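Local coordinates for protein metallocarboxypeptidase (Trypanosoma cruzi, PDB 3DWC) that probably removes single amino acids of many kinds, proline excepted, from the C-terminal end of peptides as a metal-dependent carboxypeptidase of the M32 family, at residues L16-S30 with R42-T56. Numbering follows the deposited sequence.
Sequences LYRYGHMLLLADWDS and RGAAMAELQLHMHDT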
loop_
_atom_site.group_PDB
_atom_site.type_symbol
_atom_site.label_atom_id
_atom_site.label_comp_id
_atom_site.label_asym_id
_atom_site.label_seq_id
_atom_site.Cartn_x
_atom_site.Cartn_y
_atom_site.Cartn_z
ATOM N N LEU B 16 18.883 3.046 -1.856
ATOM C CA LEU B 16 18.377 1.682 -1.651
ATOM C C LEU B 16 17.281 1.589 -0.599
ATOM O O LEU B 16 16.293 0.898 -0.804
ATOM C CB LEU B 16 19.528 0.730 -1.268
ATOM C CG LEU B 16 20.545 0.405 -2.371
ATOM C CD1 LEU B 16 21.745 -0.348 -1.780
ATOM C CD2 LEU B 16 19.882 -0.366 -3.635
ATOM N N TYR B 17 17.453 2.302 0.513
ATOM C CA TYR B 17 16.451 2.404 1.592
ATOM C C TYR B 17 15.135 2.944 1.028
ATOM O O TYR B 17 14.060 2.397 1.305
ATOM C CB TYR B 17 16.991 3.288 2.722
ATOM C CG TYR B 17 16.133 3.387 3.952
ATOM C CD1 TYR B 17 16.169 2.416 4.923
ATOM C CD2 TYR B 17 15.277 4.471 4.143
ATOM C CE1 TYR B 17 15.378 2.523 6.091
ATOM C CE2 TYR B 17 14.464 4.565 5.267
ATOM C CZ TYR B 17 14.534 3.603 6.250
ATOM O OH TYR B 17 13.731 3.694 7.390
ATOM N N ARG B 18 15.210 3.935 0.157
ATOM C CA ARG B 18 14.001 4.495 -0.423
ATOM C C ARG B 18 13.296 3.534 -1.313
ATOM O O ARG B 18 12.061 3.459 -1.306
ATOM C CB ARG B 18 14.290 5.751 -1.250
ATOM C CG ARG B 18 14.851 6.941 -0.505
ATOM C CD ARG B 18 14.272 7.118 0.878
ATOM N NE ARG B 18 14.931 8.253 1.560
ATOM C CZ ARG B 18 14.663 8.604 2.808
ATOM N NH1 ARG B 18 13.783 7.917 3.507
ATOM N NH2 ARG B 18 15.297 9.635 3.374
ATOM N N TYR B 19 14.063 2.799 -2.106
ATOM C CA TYR B 19 13.461 1.802 -2.974
ATOM C C TYR B 19 12.876 0.665 -2.132
ATOM O O TYR B 19 11.824 0.115 -2.462
ATOM C CB TYR B 19 14.488 1.247 -3.937
ATOM C CG TYR B 19 15.139 2.225 -4.909
ATOM C CD1 TYR B 19 14.413 3.220 -5.542
ATOM C CD2 TYR B 19 16.480 2.071 -5.280
ATOM C CE1 TYR B 19 15.023 4.097 -6.514
ATOM C CE2 TYR B 19 17.083 2.917 -6.242
ATOM C CZ TYR B 19 16.344 3.943 -6.832
ATOM O OH TYR B 19 16.942 4.806 -7.764
ATOM N N GLY B 20 13.540 0.331 -1.025
ATOM C CA GLY B 20 13.080 -0.729 -0.114
ATOM C C GLY B 20 11.775 -0.377 0.558
ATOM O O GLY B 20 10.906 -1.236 0.740
ATOM N N HIS B 21 11.613 0.904 0.890
ATOM C CA HIS B 21 10.319 1.415 1.344
ATOM C C HIS B 21 9.152 0.996 0.432
ATOM O O HIS B 21 8.166 0.435 0.897
ATOM C CB HIS B 21 10.394 2.904 1.469
ATOM C CG HIS B 21 9.107 3.556 1.861
ATOM N ND1 HIS B 21 8.859 4.012 3.148
ATOM C CD2 HIS B 21 8.032 3.915 1.115
ATOM C CE1 HIS B 21 7.667 4.589 3.174
ATOM N NE2 HIS B 21 7.144 4.540 1.958
ATOM N N MET B 22 9.275 1.264 -0.857
ATOM C CA MET B 22 8.281 0.803 -1.854
ATOM C C MET B 22 7.988 -0.691 -1.840
ATOM O O MET B 22 6.835 -1.110 -1.843
ATOM C CB MET B 22 8.746 1.215 -3.238
ATOM C CG MET B 22 8.802 2.753 -3.428
ATOM S SD MET B 22 7.125 3.468 -3.276
ATOM C CE MET B 22 7.399 5.183 -3.499
ATOM N N LEU B 23 9.039 -1.499 -1.821
ATOM C CA LEU B 23 8.913 -2.949 -1.791
ATOM C C LEU B 23 8.191 -3.454 -0.544
ATOM O O LEU B 23 7.334 -4.313 -0.610
ATOM C CB LEU B 23 10.309 -3.593 -1.812
ATOM C CG LEU B 23 10.959 -3.821 -3.164
ATOM C CD1 LEU B 23 12.230 -4.662 -2.968
ATOM C CD2 LEU B 23 9.976 -4.507 -4.085
ATOM N N LEU B 24 8.557 -2.901 0.589
ATOM C CA LEU B 24 7.949 -3.298 1.861
ATOM C C LEU B 24 6.440 -2.946 1.900
ATOM O O LEU B 24 5.588 -3.700 2.393
ATOM C CB LEU B 24 8.726 -2.602 2.972
ATOM C CG LEU B 24 10.140 -3.131 3.250
ATOM C CD1 LEU B 24 10.985 -2.148 4.065
ATOM C CD2 LEU B 24 10.047 -4.465 3.993
ATOM N N LEU B 25 6.103 -1.791 1.351
ATOM C CA LEU B 25 4.690 -1.353 1.257
ATOM C C LEU B 25 3.966 -2.280 0.364
ATOM O O LEU B 25 2.896 -2.784 0.718
ATOM C CB LEU B 25 4.575 0.048 0.677
ATOM C CG LEU B 25 3.139 0.635 0.667
ATOM C CD1 LEU B 25 2.631 0.788 2.148
ATOM C CD2 LEU B 25 3.110 2.005 -0.075
ATOM N N ALA B 26 4.545 -2.511 -0.810
ATOM C CA ALA B 26 3.951 -3.417 -1.818
ATOM C C ALA B 26 3.733 -4.814 -1.245
ATOM O O ALA B 26 2.732 -5.453 -1.529
ATOM C CB ALA B 26 4.846 -3.487 -3.074
ATOM N N ASP B 27 4.655 -5.269 -0.404
ATOM C CA ASP B 27 4.546 -6.615 0.182
ATOM C C ASP B 27 3.464 -6.604 1.251
ATOM O O ASP B 27 2.612 -7.450 1.260
ATOM C CB ASP B 27 5.882 -7.098 0.723
ATOM C CG ASP B 27 5.827 -8.545 1.181
ATOM O OD1 ASP B 27 5.522 -9.431 0.342
ATOM O OD2 ASP B 27 5.994 -8.782 2.368
ATOM N N TRP B 28 3.478 -5.605 2.129
ATOM C CA TRP B 28 2.430 -5.468 3.130
ATOM C C TRP B 28 1.031 -5.472 2.504
ATOM O O TRP B 28 0.133 -6.232 2.930
ATOM C CB TRP B 28 2.679 -4.210 4.030
ATOM C CG TRP B 28 1.532 -3.936 4.945
ATOM C CD1 TRP B 28 1.339 -4.452 6.179
ATOM C CD2 TRP B 28 0.381 -3.113 4.660
ATOM N NE1 TRP B 28 0.122 -4.025 6.690
ATOM C CE2 TRP B 28 -0.492 -3.217 5.761
ATOM C CE3 TRP B 28 -0.037 -2.389 3.539
ATOM C CZ2 TRP B 28 -1.720 -2.535 5.819
ATOM C CZ3 TRP B 28 -1.289 -1.731 3.584
ATOM C CH2 TRP B 28 -2.113 -1.817 4.720
ATOM N N ASP B 29 0.859 -4.689 1.433
ATOM C CA ASP B 29 -0.426 -4.500 0.809
ATOM C C ASP B 29 -0.884 -5.759 0.118
ATOM O O ASP B 29 -2.107 -6.050 0.091
ATOM C CB ASP B 29 -0.307 -3.301 -0.161
ATOM C CG ASP B 29 -1.569 -2.992 -0.869
ATOM O OD1 ASP B 29 -2.291 -2.089 -0.430
ATOM O OD2 ASP B 29 -1.892 -3.673 -1.854
ATOM N N SER B 30 0.051 -6.506 -0.482
ATOM C CA SER B 30 -0.326 -7.733 -1.193
ATOM C C SER B 30 -0.991 -8.734 -0.235
ATOM O O SER B 30 -1.784 -9.537 -0.655
ATOM C CB SER B 30 0.873 -8.400 -1.900
ATOM O OG SER B 30 1.792 -8.807 -0.904
ATOM N N ARG B 42 1.151 -6.648 -9.359
ATOM C CA ARG B 42 1.950 -6.399 -8.180
ATOM C C ARG B 42 3.269 -7.188 -8.188
ATOM O O ARG B 42 4.295 -6.651 -7.788
ATOM C CB ARG B 42 1.148 -6.686 -6.886
ATOM C CG ARG B 42 1.878 -6.684 -5.626
ATOM C CD ARG B 42 2.369 -5.302 -5.175
ATOM N NE ARG B 42 1.279 -4.326 -5.280
ATOM C CZ ARG B 42 0.309 -4.226 -4.373
ATOM N NH1 ARG B 42 0.363 -4.962 -3.276
ATOM N NH2 ARG B 42 -0.698 -3.371 -4.554
ATOM N N GLY B 43 3.240 -8.432 -8.654
ATOM C CA GLY B 43 4.448 -9.285 -8.617
ATOM C C GLY B 43 5.421 -8.807 -9.668
ATOM O O GLY B 43 6.598 -8.665 -9.371
ATOM N N ALA B 44 4.900 -8.447 -10.835
ATOM C CA ALA B 44 5.701 -7.833 -11.925
ATOM C C ALA B 44 6.400 -6.528 -11.464
ATOM O O ALA B 44 7.598 -6.274 -11.737
ATOM C CB ALA B 44 4.830 -7.624 -13.130
ATOM N N ALA B 45 5.695 -5.741 -10.666
ATOM C CA ALA B 45 6.215 -4.457 -10.206
ATOM C C ALA B 45 7.283 -4.645 -9.143
ATOM O O ALA B 45 8.329 -4.004 -9.181
ATOM C CB ALA B 45 5.075 -3.594 -9.698
ATOM N N MET B 46 7.011 -5.509 -8.172
ATOM C CA MET B 46 7.992 -5.887 -7.179
ATOM C C MET B 46 9.277 -6.461 -7.794
ATOM O O MET B 46 10.355 -6.086 -7.397
ATOM C CB MET B 46 7.331 -6.888 -6.228
ATOM C CG MET B 46 6.332 -6.160 -5.321
ATOM S SD MET B 46 5.492 -7.213 -4.155
ATOM C CE MET B 46 6.785 -7.609 -2.982
ATOM N N ALA B 47 9.157 -7.290 -8.829
ATOM C CA ALA B 47 10.299 -7.890 -9.502
ATOM C C ALA B 47 11.161 -6.865 -10.178
ATOM O O ALA B 47 12.388 -6.991 -10.173
ATOM C CB ALA B 47 9.845 -8.928 -10.591
ATOM N N GLU B 48 10.525 -5.920 -10.863
ATOM C CA GLU B 48 11.254 -4.884 -11.559
ATOM C C GLU B 48 12.017 -4.010 -10.565
ATOM O O GLU B 48 13.177 -3.683 -10.761
ATOM C CB GLU B 48 10.318 -4.019 -12.420
ATOM C CG GLU B 48 11.074 -3.051 -13.320
ATOM C CD GLU B 48 11.975 -3.748 -14.340
ATOM O OE1 GLU B 48 13.135 -3.349 -14.494
ATOM O OE2 GLU B 48 11.559 -4.716 -14.946
ATOM N N LEU B 49 11.381 -3.657 -9.478
ATOM C CA LEU B 49 12.059 -2.823 -8.449
ATOM C C LEU B 49 13.196 -3.592 -7.724
ATOM O O LEU B 49 14.266 -3.036 -7.480
ATOM C CB LEU B 49 11.062 -2.289 -7.419
ATOM C CG LEU B 49 11.210 -0.827 -6.909
ATOM C CD1 LEU B 49 10.494 -0.646 -5.600
ATOM C CD2 LEU B 49 12.644 -0.355 -6.785
ATOM N N GLN B 50 12.960 -4.860 -7.395
ATOM C CA GLN B 50 14.001 -5.748 -6.861
ATOM C C GLN B 50 15.187 -5.754 -7.809
ATOM O O GLN B 50 16.310 -5.653 -7.357
ATOM C CB GLN B 50 13.498 -7.198 -6.640
ATOM C CG GLN B 50 12.446 -7.370 -5.515
ATOM C CD GLN B 50 11.626 -8.723 -5.519
ATOM O OE1 GLN B 50 11.782 -9.583 -6.378
ATOM N NE2 GLN B 50 10.735 -8.864 -4.538
ATOM N N LEU B 51 14.934 -5.865 -9.117
ATOM C CA LEU B 51 16.003 -5.835 -10.134
ATOM C C LEU B 51 16.878 -4.574 -10.013
ATOM O O LEU B 51 18.119 -4.647 -9.970
ATOM C CB LEU B 51 15.405 -5.936 -11.527
ATOM C CG LEU B 51 16.241 -6.402 -12.711
ATOM C CD1 LEU B 51 15.444 -6.279 -13.983
ATOM C CD2 LEU B 51 17.483 -5.595 -12.848
ATOM N N HIS B 52 16.231 -3.421 -9.916
ATOM C CA HIS B 52 16.938 -2.148 -9.867
ATOM C C HIS B 52 17.795 -2.095 -8.602
ATOM O O HIS B 52 18.974 -1.761 -8.647
ATOM C CB HIS B 52 15.954 -0.978 -9.948
ATOM C CG HIS B 52 16.613 0.369 -9.986
ATOM N ND1 HIS B 52 17.530 0.719 -10.945
ATOM C CD2 HIS B 52 16.516 1.431 -9.149
ATOM C CE1 HIS B 52 17.966 1.944 -10.706
ATOM N NE2 HIS B 52 17.365 2.398 -9.621
ATOM N N MET B 53 17.219 -2.483 -7.471
ATOM C CA MET B 53 17.987 -2.533 -6.229
ATOM C C MET B 53 19.193 -3.441 -6.399
ATOM O O MET B 53 20.293 -3.092 -5.987
ATOM C CB MET B 53 17.128 -3.009 -5.087
ATOM C CG MET B 53 15.981 -2.092 -4.821
ATOM S SD MET B 53 14.975 -2.628 -3.455
ATOM C CE MET B 53 16.117 -2.460 -2.079
ATOM N N HIS B 54 19.006 -4.582 -7.051
ATOM C CA HIS B 54 20.113 -5.494 -7.313
ATOM C C HIS B 54 21.234 -4.905 -8.188
ATOM O O HIS B 54 22.422 -5.089 -7.872
ATOM C CB HIS B 54 19.602 -6.762 -7.970
ATOM C CG HIS B 54 20.690 -7.721 -8.332
ATOM N ND1 HIS B 54 21.333 -8.500 -7.396
ATOM C CD2 HIS B 54 21.244 -8.031 -9.528
ATOM C CE1 HIS B 54 22.222 -9.266 -8.004
ATOM N NE2 HIS B 54 22.192 -8.994 -9.297
ATOM N N ASP B 55 20.864 -4.241 -9.288
ATOM C CA ASP B 55 21.816 -3.577 -10.172
ATOM C C ASP B 55 22.541 -2.427 -9.476
ATOM O O ASP B 55 23.720 -2.202 -9.717
ATOM C CB ASP B 55 21.109 -3.013 -11.405
ATOM C CG ASP B 55 20.584 -4.083 -12.325
ATOM O OD1 ASP B 55 20.936 -5.266 -12.159
ATOM O OD2 ASP B 55 19.794 -3.747 -13.215
ATOM N N THR B 56 21.829 -1.711 -8.612
ATOM C CA THR B 56 22.398 -0.613 -7.855
ATOM C C THR B 56 23.493 -1.084 -6.895
ATOM O O THR B 56 24.600 -0.542 -6.926
ATOM C CB THR B 56 21.292 0.135 -7.087
ATOM O OG1 THR B 56 20.332 0.605 -8.034
ATOM C CG2 THR B 56 21.850 1.334 -6.324
#
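Leu23 of helix 16-30 sits as a knob in a hole made by Met46, Leu49, Gln50 and Met53 of helix 42-56. The two helices form an antiparallel helical hairpin of the M32 carboxypeptidase fold, with axes 10.1 Å apart at an angle of 159°. Packing is tight along the buried middle. Leu49 CD1 presses to 3.5 Å from Met22 CB, closer than usual for two carbons. Its other methyl, CD2, lies against Tyr19 CB. Met53 is a knob in the reverse direction, among Leu16, Tyr19, Gly20 and Leu23. A bend at chi3 (66°) brings Met53 CE to 3.6 Å from Leu16 O. His52 turns its edge to one face of the Tyr19 ring, with the planes 68° apart. The flank with Gln50 is looser. There Gln50, an exposed residue, gives only its CG to Leu23 CD1 at 3.7 Å, and Met46 CE brushes Asp27 CB. The dimer covers another part of the hairpin, where His52 stacks on His52 of the second subunit and Arg42 NE bonds to that subunit's His21. Asp29 and Arg42 are buried. Asp29 OD1 forms a salt bridge with Arg248 of the second subunit. Arg42, bent at chi2 and chi3, forms a salt bridge end-on to the other oxygen: NH1 and NH2 each lie 3.0 Å from Asp29 OD2, both on the same face of the carboxylate.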